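PDB 4FYE: SidF, inhibitor of growth family, member 3 from Legionella pneumophila subsp. pneumophila, which acts as a phosphoinositide phosphatase, probably removing the 3-phosphate from phosphatidylinositol phosphates in membranes. Local coordinates for residues 203-207 with 245-249; 264-268 with 308-312; 416-420 with 624-628; 421-425 with 618-624. The protein carries 1 engineered substitution. One frame throughout, in Å; residues are numbered along the deposited sequence.

Interaction 1 of 4, residues 203-207 with 245-249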
loop_
_atom_site.group_PDB
_atom_site.type_symbol
_atom_site.label_atom_id
_atom_site.label_comp_id
_atom_site.label_asym_id
_atom_site.label_seq_id
_atom_site.Cartn_x
_atom_site.Cartn_y
_atom_site.Cartn_z
ATOM N N MET A 203 -10.931 3.894 -3.870
ATOM C CA MET A 203 -10.110 4.672 -4.762
ATOM C C MET A 203 -8.638 4.653 -4.365
ATOM O O MET A 203 -8.319 4.292 -3.267
ATOM C CB MET A 203 -10.623 6.085 -4.848
ATOM C CG MET A 203 -10.972 6.710 -3.522
ATOM S SD MET A 203 -11.367 8.473 -3.835
ATOM C CE MET A 203 -13.132 8.511 -4.200
ATOM N N TYR A 204 -7.764 4.920 -5.325
ATOM C CA TYR A 204 -6.350 5.010 -5.175
ATOM C C TYR A 204 -6.096 6.409 -5.656
ATOM O O TYR A 204 -6.457 6.769 -6.818
ATOM C CB TYR A 204 -5.577 3.958 -6.033
ATOM C CG TYR A 204 -5.521 2.504 -5.484
ATOM C CD1 TYR A 204 -6.337 2.072 -4.466
ATOM C CD2 TYR A 204 -4.664 1.582 -6.022
ATOM C CE1 TYR A 204 -6.272 0.774 -3.970
ATOM C CE2 TYR A 204 -4.616 0.254 -5.569
ATOM C CZ TYR A 204 -5.402 -0.148 -4.543
ATOM O OH TYR A 204 -5.339 -1.468 -4.104
ATOM N N ILE A 205 -5.591 7.237 -4.723
ATOM C CA ILE A 205 -5.224 8.573 -5.021
ATOM C C ILE A 205 -3.718 8.592 -4.941
ATOM O O ILE A 205 -3.149 8.221 -3.947
ATOM C CB ILE A 205 -5.806 9.552 -4.027
ATOM C CG1 ILE A 205 -7.330 9.466 -3.981
ATOM C CG2 ILE A 205 -5.411 10.991 -4.401
ATOM C CD1 ILE A 205 -7.849 10.101 -2.681
ATOM N N PRO A 206 -3.066 8.972 -6.018
ATOM C CA PRO A 206 -1.606 8.952 -6.021
ATOM C C PRO A 206 -1.101 9.973 -5.013
ATOM O O PRO A 206 -1.547 11.113 -4.974
ATOM C CB PRO A 206 -1.248 9.490 -7.388
ATOM C CG PRO A 206 -2.514 9.569 -8.173
ATOM C CD PRO A 206 -3.637 9.655 -7.202
ATOM N N CYS A 207 -0.116 9.610 -4.243
ATOM C CA CYS A 207 0.422 10.608 -3.398
ATOM C C CYS A 207 1.898 10.518 -3.466
ATOM O O CYS A 207 2.441 9.633 -4.117
ATOM C CB CYS A 207 -0.036 10.350 -1.961
ATOM S SG CYS A 207 0.449 8.713 -1.464
ATOM N N SER A 245 4.864 3.953 -6.925
ATOM C CA SER A 245 3.653 3.190 -6.709
ATOM C C SER A 245 3.031 3.521 -5.317
ATOM O O SER A 245 2.388 2.647 -4.718
ATOM C CB SER A 245 3.933 1.680 -6.964
ATOM O OG SER A 245 3.085 0.800 -6.226
ATOM N N MET A 246 3.221 4.757 -4.802
ATOM C CA MET A 246 2.539 5.131 -3.538
ATOM C C MET A 246 1.227 5.785 -3.799
ATOM O O MET A 246 1.141 6.834 -4.425
ATOM C CB MET A 246 3.358 6.004 -2.589
ATOM C CG MET A 246 3.002 5.773 -1.139
ATOM S SD MET A 246 4.184 6.504 -0.005
ATOM C CE MET A 246 3.222 6.327 1.498
ATOM N N ALA A 247 0.187 5.162 -3.290
ATOM C CA ALA A 247 -1.115 5.750 -3.408
ATOM C C ALA A 247 -1.845 5.688 -2.066
ATOM O O ALA A 247 -1.600 4.786 -1.232
ATOM C CB ALA A 247 -1.925 4.972 -4.467
ATOM N N ARG A 248 -2.782 6.599 -1.908
ATOM C CA ARG A 248 -3.579 6.695 -0.736
ATOM C C ARG A 248 -4.815 5.876 -1.111
ATOM O O ARG A 248 -5.451 6.105 -2.163
ATOM C CB ARG A 248 -3.973 8.160 -0.513
ATOM C CG ARG A 248 -4.941 8.387 0.650
ATOM C CD ARG A 248 -4.118 8.380 1.993
ATOM N NE ARG A 248 -4.986 8.849 3.034
ATOM C CZ ARG A 248 -5.172 10.135 3.307
ATOM N NH1 ARG A 248 -4.463 11.044 2.654
ATOM N NH2 ARG A 248 -6.062 10.500 4.232
ATOM N N MET A 249 -5.155 4.944 -0.250
ATOM C CA MET A 249 -6.272 4.046 -0.477
ATOM C C MET A 249 -7.437 4.402 0.469
ATOM O O MET A 249 -7.297 4.362 1.698
ATOM C CB MET A 249 -5.838 2.628 -0.230
ATOM C CG MET A 249 -6.939 1.610 -0.382
ATOM S SD MET A 249 -6.209 -0.042 -0.664
ATOM C CE MET A 249 -6.020 -0.487 1.038
#

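Interaction 2 of 4, residues 264-268 with 308-312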
loop_
_atom_site.group_PDB
_atom_site.type_symbol
_atom_site.label_atom_id
_atom_site.label_comp_id
_atom_site.label_asym_id
_atom_site.label_seq_id
_atom_site.Cartn_x
_atom_site.Cartn_y
_atom_site.Cartn_z
ATOM N N HIS A 264 -12.217 3.066 5.409
ATOM C CA HIS A 264 -10.801 2.701 5.387
ATOM C C HIS A 264 -9.982 3.772 4.724
ATOM O O HIS A 264 -10.350 4.333 3.660
ATOM C CB HIS A 264 -10.596 1.370 4.679
ATOM C CG HIS A 264 -9.153 0.923 4.610
ATOM N ND1 HIS A 264 -8.504 0.415 5.670
ATOM C CD2 HIS A 264 -8.260 0.895 3.558
ATOM C CE1 HIS A 264 -7.256 0.093 5.339
ATOM N NE2 HIS A 264 -7.098 0.382 4.036
ATOM N N ASP A 265 -8.821 4.006 5.314
ATOM C CA ASP A 265 -7.907 5.033 4.899
ATOM C C ASP A 265 -6.446 4.576 5.236
ATOM O O ASP A 265 -6.047 4.558 6.413
ATOM C CB ASP A 265 -8.283 6.321 5.625
ATOM C CG ASP A 265 -7.340 7.490 5.260
ATOM O OD1 ASP A 265 -6.178 7.229 4.791
ATOM O OD2 ASP A 265 -7.776 8.664 5.401
ATOM N N SER A 266 -5.680 4.166 4.224
ATOM C CA SER A 266 -4.336 3.687 4.434
ATOM C C SER A 266 -3.555 3.875 3.160
ATOM O O SER A 266 -3.992 4.639 2.257
ATOM C CB SER A 266 -4.336 2.225 4.880
ATOM O OG SER A 266 -4.652 1.297 3.850
ATOM N N PHE A 267 -2.408 3.202 3.062
ATOM C CA PHE A 267 -1.559 3.386 1.892
ATOM C C PHE A 267 -1.389 2.115 1.105
ATOM O O PHE A 267 -1.145 1.021 1.651
ATOM C CB PHE A 267 -0.148 3.910 2.284
ATOM C CG PHE A 267 -0.112 5.363 2.632
ATOM C CD1 PHE A 267 -0.258 6.343 1.629
ATOM C CD2 PHE A 267 0.078 5.773 3.972
ATOM C CE1 PHE A 267 -0.248 7.699 1.929
ATOM C CE2 PHE A 267 0.114 7.131 4.292
ATOM C CZ PHE A 267 -0.100 8.100 3.278
ATOM N N SER A 268 -1.458 2.250 -0.203
ATOM C CA SER A 268 -0.964 1.167 -1.035
ATOM C C SER A 268 0.438 1.563 -1.426
ATOM O O SER A 268 0.661 2.642 -2.027
ATOM C CB SER A 268 -1.853 0.953 -2.272
ATOM O OG SER A 268 -1.130 0.428 -3.363
ATOM N N ARG A 308 -0.783 13.211 5.253
ATOM C CA ARG A 308 -2.054 12.481 5.395
ATOM C C ARG A 308 -2.725 12.988 6.732
ATOM O O ARG A 308 -3.909 13.276 6.780
ATOM C CB ARG A 308 -1.866 10.939 5.409
ATOM C CG ARG A 308 -3.104 10.175 5.935
ATOM C CD ARG A 308 -3.151 8.598 5.698
ATOM N NE ARG A 308 -2.916 8.175 6.985
ATOM C CZ ARG A 308 -3.694 7.595 7.855
ATOM N NH1 ARG A 308 -4.838 6.962 7.578
ATOM N NH2 ARG A 308 -3.119 7.507 9.019
ATOM N N GLN A 309 -1.920 13.157 7.778
ATOM C CA GLN A 309 -2.435 13.507 9.054
ATOM C C GLN A 309 -3.087 14.877 8.954
ATOM O O GLN A 309 -4.162 15.054 9.482
ATOM C CB GLN A 309 -1.309 13.459 10.086
ATOM C CG GLN A 309 -1.762 13.583 11.525
ATOM C CD GLN A 309 -0.648 13.270 12.509
ATOM O OE1 GLN A 309 -0.078 14.171 13.093
ATOM N NE2 GLN A 309 -0.309 11.981 12.650
ATOM N N ILE A 310 -2.480 15.835 8.246
ATOM C CA ILE A 310 -3.111 17.126 8.033
ATOM C C ILE A 310 -4.459 16.996 7.218
ATOM O O ILE A 310 -5.489 17.662 7.560
ATOM C CB ILE A 310 -2.139 18.156 7.382
ATOM C CG1 ILE A 310 -1.243 18.899 8.395
ATOM C CG2 ILE A 310 -2.928 19.305 6.748
ATOM C CD1 ILE A 310 -0.361 18.093 9.275
ATOM N N ASP A 311 -4.458 16.161 6.161
ATOM C CA ASP A 311 -5.648 15.905 5.320
ATOM C C ASP A 311 -6.816 15.399 6.150
ATOM O O ASP A 311 -7.971 15.584 5.777
ATOM C CB ASP A 311 -5.389 14.708 4.366
ATOM C CG ASP A 311 -4.409 15.011 3.298
ATOM O OD1 ASP A 311 -3.914 16.189 3.297
ATOM O OD2 ASP A 311 -4.127 14.064 2.475
ATOM N N ARG A 312 -6.507 14.599 7.162
ATOM C CA ARG A 312 -7.538 14.014 7.980
ATOM C C ARG A 312 -8.066 15.010 9.009
ATOM O O ARG A 312 -8.935 14.661 9.769
ATOM C CB ARG A 312 -7.042 12.733 8.637
ATOM C CG ARG A 312 -6.978 11.641 7.584
ATOM C CD ARG A 312 -6.103 10.423 7.839
ATOM N NE ARG A 312 -6.291 9.773 9.139
ATOM C CZ ARG A 312 -7.373 9.075 9.417
ATOM N NH1 ARG A 312 -8.310 8.980 8.490
ATOM N NH2 ARG A 312 -7.505 8.458 10.564
#

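Interaction 3 of 4, residues 416-420 with 624-628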
loop_
_atom_site.group_PDB
_atom_site.type_symbol
_atom_site.label_atom_id
_atom_site.label_comp_id
_atom_site.label_asym_id
_atom_site.label_seq_id
_atom_site.Cartn_x
_atom_site.Cartn_y
_atom_site.Cartn_z
ATOM N N SER A 416 7.075 -8.795 8.733
ATOM C CA SER A 416 7.368 -9.301 7.426
ATOM C C SER A 416 7.027 -10.758 7.381
ATOM O O SER A 416 7.793 -11.590 7.862
ATOM C CB SER A 416 8.816 -9.073 7.137
ATOM O OG SER A 416 9.090 -9.516 5.833
ATOM N N TRP A 417 5.858 -11.089 6.834
ATOM C CA TRP A 417 5.477 -12.494 6.796
ATOM C C TRP A 417 5.058 -12.787 5.410
ATOM O O TRP A 417 4.074 -12.187 4.912
ATOM C CB TRP A 417 4.274 -12.754 7.662
ATOM C CG TRP A 417 4.480 -12.820 9.144
ATOM C CD1 TRP A 417 5.126 -13.834 9.875
ATOM C CD2 TRP A 417 3.947 -11.902 10.143
ATOM N NE1 TRP A 417 5.069 -13.561 11.221
ATOM C CE2 TRP A 417 4.362 -12.431 11.451
ATOM C CE3 TRP A 417 3.204 -10.754 10.091
ATOM C CZ2 TRP A 417 4.045 -11.798 12.633
ATOM C CZ3 TRP A 417 2.877 -10.112 11.286
ATOM C CH2 TRP A 417 3.302 -10.608 12.526
ATOM N N GLY A 418 5.732 -13.783 4.819
ATOM C CA GLY A 418 5.651 -14.046 3.388
ATOM C C GLY A 418 4.324 -14.614 2.932
ATOM O O GLY A 418 3.542 -15.171 3.752
ATOM N N VAL A 419 4.084 -14.552 1.615
ATOM C CA VAL A 419 2.845 -15.042 1.109
ATOM C C VAL A 419 3.021 -15.991 -0.121
ATOM O O VAL A 419 2.094 -16.699 -0.537
ATOM C CB VAL A 419 2.060 -13.716 0.897
ATOM C CG1 VAL A 419 2.016 -13.275 -0.485
ATOM C CG2 VAL A 419 0.858 -13.503 1.803
ATOM N N ASN A 420 4.202 -16.002 -0.732
ATOM C CA ASN A 420 4.366 -16.797 -1.956
ATOM C C ASN A 420 4.708 -18.253 -1.572
ATOM O O ASN A 420 4.535 -18.680 -0.446
ATOM C CB ASN A 420 5.433 -16.198 -2.862
ATOM C CG ASN A 420 6.820 -16.332 -2.241
ATOM O OD1 ASN A 420 7.820 -15.790 -2.746
ATOM N ND2 ASN A 420 6.892 -17.056 -1.139
ATOM N N ASN A 624 -3.423 -18.092 4.531
ATOM C CA ASN A 624 -2.496 -17.199 3.862
ATOM C C ASN A 624 -2.601 -15.663 4.017
ATOM O O ASN A 624 -1.615 -14.971 4.333
ATOM C CB ASN A 624 -2.306 -17.603 2.406
ATOM C CG ASN A 624 -0.984 -17.152 1.838
ATOM O OD1 ASN A 624 -0.802 -17.100 0.586
ATOM N ND2 ASN A 624 -0.043 -16.859 2.700
ATOM N N PHE A 625 -3.637 -14.950 3.806
ATOM C CA PHE A 625 -3.049 -13.539 4.130
ATOM C C PHE A 625 -3.483 -13.031 5.507
ATOM O O PHE A 625 -3.459 -11.806 5.793
ATOM C CB PHE A 625 -3.498 -12.523 3.055
ATOM C CG PHE A 625 -2.811 -12.673 1.698
ATOM C CD1 PHE A 625 -2.052 -11.612 1.184
ATOM C CD2 PHE A 625 -2.871 -13.868 0.973
ATOM C CE1 PHE A 625 -1.448 -11.682 -0.056
ATOM C CE2 PHE A 625 -2.253 -13.961 -0.279
ATOM C CZ PHE A 625 -1.541 -12.874 -0.807
ATOM N N LYS A 626 -3.986 -13.939 6.350
ATOM C CA LYS A 626 -4.832 -13.547 7.498
ATOM C C LYS A 626 -4.068 -12.756 8.589
ATOM O O LYS A 626 -4.630 -11.821 9.197
ATOM C CB LYS A 626 -5.472 -14.759 8.157
ATOM C CG LYS A 626 -6.300 -15.610 7.239
ATOM C CD LYS A 626 -7.328 -16.339 8.078
ATOM C CE LYS A 626 -8.115 -17.318 7.211
ATOM N NZ LYS A 626 -8.933 -18.084 8.196
ATOM N N LEU A 627 -2.796 -13.095 8.808
ATOM C CA LEU A 627 -2.106 -12.574 9.974
ATOM C C LEU A 627 -1.707 -11.162 9.611
ATOM O O LEU A 627 -1.953 -10.239 10.395
ATOM C CB LEU A 627 -0.918 -13.441 10.416
ATOM C CG LEU A 627 0.039 -12.853 11.486
ATOM C CD1 LEU A 627 -0.697 -12.469 12.771
ATOM C CD2 LEU A 627 1.167 -13.859 11.773
ATOM N N GLN A 628 -1.205 -10.999 8.387
ATOM C CA GLN A 628 -0.847 -9.703 7.829
ATOM C C GLN A 628 -2.071 -8.805 7.821
ATOM O O GLN A 628 -2.018 -7.631 8.248
ATOM C CB GLN A 628 -0.253 -9.928 6.437
ATOM C CG GLN A 628 0.957 -10.900 6.396
ATOM C CD GLN A 628 0.590 -12.367 6.140
ATOM O OE1 GLN A 628 -0.388 -12.847 6.635
ATOM N NE2 GLN A 628 1.431 -13.095 5.437
HETATM O O HOH W 1 0.703 -15.892 5.186
#

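Interaction 4 of 4, residues 421-425 with 618-624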
loop_
_atom_site.group_PDB
_atom_site.type_symbol
_atom_site.label_atom_id
_atom_site.label_comp_id
_atom_site.label_asym_id
_atom_site.label_seq_id
_atom_site.Cartn_x
_atom_site.Cartn_y
_atom_site.Cartn_z
ATOM N N TRP A 421 5.136 -19.048 -2.534
ATOM C CA TRP A 421 5.286 -20.473 -2.303
ATOM C C TRP A 421 6.430 -20.731 -1.334
ATOM O O TRP A 421 6.536 -21.783 -0.727
ATOM C CB TRP A 421 5.471 -21.153 -3.626
ATOM C CG TRP A 421 5.486 -22.675 -3.555
ATOM C CD1 TRP A 421 4.403 -23.559 -3.520
ATOM C CD2 TRP A 421 6.661 -23.536 -3.456
ATOM N NE1 TRP A 421 4.820 -24.866 -3.414
ATOM C CE2 TRP A 421 6.163 -24.917 -3.423
ATOM C CE3 TRP A 421 8.031 -23.310 -3.433
ATOM C CZ2 TRP A 421 7.027 -26.005 -3.343
ATOM C CZ3 TRP A 421 8.896 -24.424 -3.362
ATOM C CH2 TRP A 421 8.399 -25.727 -3.315
ATOM N N PHE A 422 7.320 -19.771 -1.162
ATOM C CA PHE A 422 8.448 -19.954 -0.291
ATOM C C PHE A 422 8.216 -19.484 1.124
ATOM O O PHE A 422 9.110 -19.577 1.905
ATOM C CB PHE A 422 9.746 -19.388 -0.907
ATOM C CG PHE A 422 10.050 -19.919 -2.333
ATOM C CD1 PHE A 422 10.831 -21.060 -2.519
ATOM C CD2 PHE A 422 9.586 -19.244 -3.487
ATOM C CE1 PHE A 422 11.116 -21.547 -3.819
ATOM C CE2 PHE A 422 9.876 -19.705 -4.770
ATOM C CZ PHE A 422 10.624 -20.864 -4.944
ATOM N N ARG A 423 6.993 -19.087 1.478
ATOM C CA ARG A 423 6.728 -18.374 2.744
ATOM C C ARG A 423 7.168 -19.134 4.008
ATOM O O ARG A 423 7.492 -18.529 5.025
ATOM C CB ARG A 423 5.217 -17.940 2.835
ATOM C CG ARG A 423 4.264 -19.040 3.364
ATOM C CD ARG A 423 2.773 -18.772 3.130
ATOM N NE ARG A 423 2.692 -19.288 1.820
ATOM C CZ ARG A 423 2.122 -20.401 1.404
ATOM N NH1 ARG A 423 1.307 -21.210 2.136
ATOM N NH2 ARG A 423 2.351 -20.607 0.141
ATOM N N GLN A 424 7.169 -20.463 3.962
ATOM C CA GLN A 424 7.500 -21.260 5.163
ATOM C C GLN A 424 7.808 -22.658 4.751
ATOM O O GLN A 424 6.977 -23.552 4.802
ATOM C CB GLN A 424 6.400 -21.280 6.221
ATOM C CG GLN A 424 6.901 -21.830 7.609
ATOM C CD GLN A 424 7.738 -20.780 8.370
ATOM O OE1 GLN A 424 8.014 -19.724 7.830
ATOM N NE2 GLN A 424 8.138 -21.069 9.602
ATOM N N VAL A 425 9.027 -22.823 4.317
ATOM C CA VAL A 425 9.561 -24.056 3.741
ATOM C C VAL A 425 9.841 -25.083 4.880
ATOM O O VAL A 425 10.032 -24.712 6.041
ATOM C CB VAL A 425 10.842 -23.506 3.108
ATOM C CG1 VAL A 425 12.189 -23.991 3.741
ATOM C CG2 VAL A 425 10.687 -23.301 1.617
ATOM N N TRP A 618 -0.157 -19.348 10.632
ATOM C CA TRP A 618 -0.362 -18.220 9.724
ATOM C C TRP A 618 0.086 -18.613 8.337
ATOM O O TRP A 618 -0.405 -18.108 7.341
ATOM C CB TRP A 618 0.404 -17.009 10.236
ATOM C CG TRP A 618 1.892 -17.256 10.211
ATOM C CD1 TRP A 618 2.690 -17.796 11.231
ATOM C CD2 TRP A 618 2.802 -17.078 9.071
ATOM N NE1 TRP A 618 4.007 -17.913 10.821
ATOM C CE2 TRP A 618 4.138 -17.529 9.526
ATOM C CE3 TRP A 618 2.663 -16.595 7.792
ATOM C CZ2 TRP A 618 5.252 -17.498 8.700
ATOM C CZ3 TRP A 618 3.807 -16.576 6.954
ATOM C CH2 TRP A 618 5.073 -17.001 7.413
ATOM N N HIS A 619 0.976 -19.590 8.239
ATOM C CA HIS A 619 1.530 -19.947 6.927
ATOM C C HIS A 619 0.853 -21.106 6.242
ATOM O O HIS A 619 1.236 -21.457 5.110
ATOM C CB HIS A 619 3.015 -20.243 7.079
ATOM C CG HIS A 619 3.298 -21.440 7.952
ATOM N ND1 HIS A 619 3.556 -21.334 9.295
ATOM C CD2 HIS A 619 3.369 -22.786 7.651
ATOM C CE1 HIS A 619 3.759 -22.532 9.818
ATOM N NE2 HIS A 619 3.625 -23.438 8.816
ATOM N N HIS A 620 -0.140 -21.743 6.863
ATOM C CA HIS A 620 -0.877 -22.770 6.109
ATOM C C HIS A 620 -1.659 -22.098 5.014
ATOM O O HIS A 620 -2.036 -20.933 5.147
ATOM C CB HIS A 620 -1.811 -23.589 7.003
ATOM C CG HIS A 620 -1.120 -24.246 8.172
ATOM N ND1 HIS A 620 -1.807 -24.813 9.202
ATOM C CD2 HIS A 620 0.235 -24.448 8.447
ATOM C CE1 HIS A 620 -0.937 -25.358 10.082
ATOM N NE2 HIS A 620 0.313 -25.128 9.634
ATOM N N GLY A 621 -1.919 -22.824 3.931
ATOM C CA GLY A 621 -2.534 -22.284 2.718
ATOM C C GLY A 621 -3.815 -21.594 3.056
ATOM O O GLY A 621 -4.046 -20.464 2.655
ATOM N N LYS A 622 -4.597 -22.246 3.898
ATOM C CA LYS A 622 -5.935 -21.794 4.231
ATOM C C LYS A 622 -5.948 -20.510 5.075
ATOM O O LYS A 622 -7.009 -19.915 5.259
ATOM C CB LYS A 622 -6.710 -22.927 4.933
ATOM C CG LYS A 622 -6.453 -23.083 6.434
ATOM C CD LYS A 622 -6.916 -24.464 6.915
ATOM C CE LYS A 622 -6.673 -24.742 8.401
ATOM N NZ LYS A 622 -6.641 -26.218 8.632
ATOM N N ASN A 623 -4.789 -20.120 5.600
ATOM C CA ASN A 623 -4.670 -18.883 6.402
ATOM C C ASN A 623 -3.811 -17.863 5.772
ATOM O O ASN A 623 -3.469 -16.901 6.409
ATOM C CB ASN A 623 -4.077 -19.150 7.800
ATOM C CG ASN A 623 -4.940 -20.065 8.601
ATOM O OD1 ASN A 623 -4.449 -20.937 9.324
ATOM N ND2 ASN A 623 -6.249 -19.914 8.442
ATOM N N ASN A 624 -3.423 -18.092 4.531
ATOM C CA ASN A 624 -2.496 -17.199 3.862
ATOM C C ASN A 624 -2.601 -15.663 4.017
ATOM O O ASN A 624 -1.615 -14.971 4.333
ATOM C CB ASN A 624 -2.306 -17.603 2.406
ATOM C CG ASN A 624 -0.984 -17.152 1.838
ATOM O OD1 ASN A 624 -0.802 -17.100 0.586
ATOM N ND2 ASN A 624 -0.043 -16.859 2.700
#

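Interaction 1 of 4, residues 203-207 with 245-249
Ile205 and Arg248 face each other as an antiparallel hydrogen-bonded pair, and both of their backbone bonds are nearly straight. Ile205 N donates to Arg248 O at 2.8 Å with an angle of 171° at the hydrogen, and Arg248 N returns a bond to Ile205 O at 2.6 Å. Beyond the last bridge one more backbone bond, Cys207 N to Met246 O at 3.1 Å, extends the pairing into the loop. Tyr204 with Met249 and Pro206 with Ala247 are the flanking non-hydrogen-bonded pairs, the Pro206 and Ala247 CA atoms being 4.2 Å apart.

Apolar contacts lie mainly on the face that carries Tyr204, Ala247 and Met249. Tyr204 and Met249 lie alongside, pointing the same way; Met249 SD reaches Tyr204 CE1 at 3.4 Å in an oblique Met-aromatic contact, while Tyr204 OH bonds to Gln654. Ala247 CB packs at 4.1 Å against Tyr204 CB. Near the end of the pair, Cys207 SG sits between its own backbone N and carbonyl carbon (chi1 57°), which turns it to Met246 CG at 3.9 Å.

Charge lies on the Ile205 side: Arg248 leads its guanidinium away from Ile205 to salt bridges with Asp265 and Asp311.

With 149° between the N-to-C directions of the short segments, this is a twisted antiparallel pairing of two inner strands, 199-206 and 247-254, in a six-stranded mixed sheet.

Interaction 2 of 4, residues 264-268 with 308-312
Asp265 meets two arginines of the other segment, one with each carboxylate oxygen, in a salt-bridge network. Arg308 NH1 donates to Asp265 OD1 at 3.1 Å with an angle of 164° at the hydrogen. The bond lies in the guanidinium plane but reaches the oxygen from above the carboxylate, the two flat groups standing 87° apart. Arg312 NH1 makes a weak bond to Asp265 OD2 at 3.2 Å, as the two side chains run antiparallel past one another. The bend of the Arg312 chain at chi3 (50°) lays its guanidinium over one face of that of Arg308, nearly parallel and displaced, with Arg312 NE 3.4 Å above the Arg308 plane.

Apolar packing comes from the aliphatic part of Arg308: its CD approaches Phe267 CE2 at 3.8 Å, and its CB lies 4.0 Å from Phe267 CZ.

Charged side chains outside the two segments extend the network. Arg248 of the neighbouring strand bonds through NE to Asp265 OD1, and Arg312 NH2 pairs with Asp639.

Three arginines thus share one buried carboxylate, which would probably hold Asp265 ionised; its charge probably makes the guanidinium stack tolerable, and the network ties strand 260-268 to the end of helix 284-311.

Interaction 3 of 4, residues 416-420 with 624-628
The N-terminal turn of helix 626-637, with Phe625 at its N-cap position, docks on the loop that follows strand 402-416, and Gln628 of that turn grips the Trp417 backbone. Gln628 NE2 donates to Trp417 O at 2.8 Å with an angle of 156° at the hydrogen; the donor sits above the carbonyl plane, although the oxygen is near the plane of the amide. A bend at chi2 (92°) swings the Gln628 amide across to the loop, and its OE1 turns back to accept a weak bond from Leu627 N.

A water joins the same group, accepting from Gln628 NE2 at 2.9 Å. It approaches Asn624 O at 2.6 Å and, over a longer distance, Gly418 O; which acceptors its protons serve is not settled, so the water is consistent with a link between the loop and the helix start.

Two CH-pi contacts flank this polar centre. Leu627 CD2 stands over the centre of the six-membered ring of Trp417, 3.6 Å from its centroid, and Trp618 also meets the indole. Phe719 packs edge-to-face with Phe625, whose ring takes a methyl of the loop over one face: Val419 CG2 lies 3.4 Å from the Phe625 centroid, just 8° off the ring normal.

Interaction 4 of 4, residues 421-425 with 618-624
Arg423 holds CG between its backbone N and carbonyl carbon (chi1 84°) and bends again at chi3, which carries its guanidinium past the CB of His619 to that residue's carbonyl. His619 adopts a similar first torsion (chi1 64°), turning one face of its imidazole to Gln424. There, Gln424 extends CG opposite its own N and then folds at chi2, laying the methylene part of the chain over the ring.

The polar link is a single bond across the segments: Arg423 NH1 donates to His619 O at 3.0 Å, with 148° at the hydrogen and the donor tilted out of the carbonyl plane. Gly621 N lies near the guanidinium plane at the same edge, 4.0 Å from Arg423 NH1. Asn624 CG lies loosely over one face of the guanidinium. Arg423 NH2 bonds back to Asn420 O, so the cationic group is held from both loops.

Apolar packing lies beside this bond. Gln424 CG stands 3.6 Å from the His619 centroid, over its centre, in a CH-pi contact, and Gln424 CB also lies 3.6 Å from His619 CB. Separately, Trp618 CH2 makes a van der Waals approach to the backbone oxygen Arg423 O, at 3.7 Å.

The contact joins two connecting loops near the surface: one leads from strand 402-416 to helix 438-458, the other, with a 3-10 turn at 621-623, from helix 590-614 to helix 626-637.

Overall arrangement
The contacts fall into two clusters and close in order along the chain, except that interaction 4 is nested within the loop closed by interaction 3. Interactions 1 and 2, with centres 10 Å apart, share the six-stranded sheet and meet through a salt bridge between its neighbouring strands 247-254 and 260-268. Interactions 3 and 4, centres 7 Å apart, share Asn624 and meet where Trp417 packs on Trp618. The clusters do not touch; interactions 2 and 3 come to about 10 Å between nearest atoms. One cluster pairs strands of the sheet and ties its edge strand to helix 284-311; the other brings together chain parts some 200 mostly helical residues apart, a loop after strand 402-416 and the approach to and start of helix 626-637.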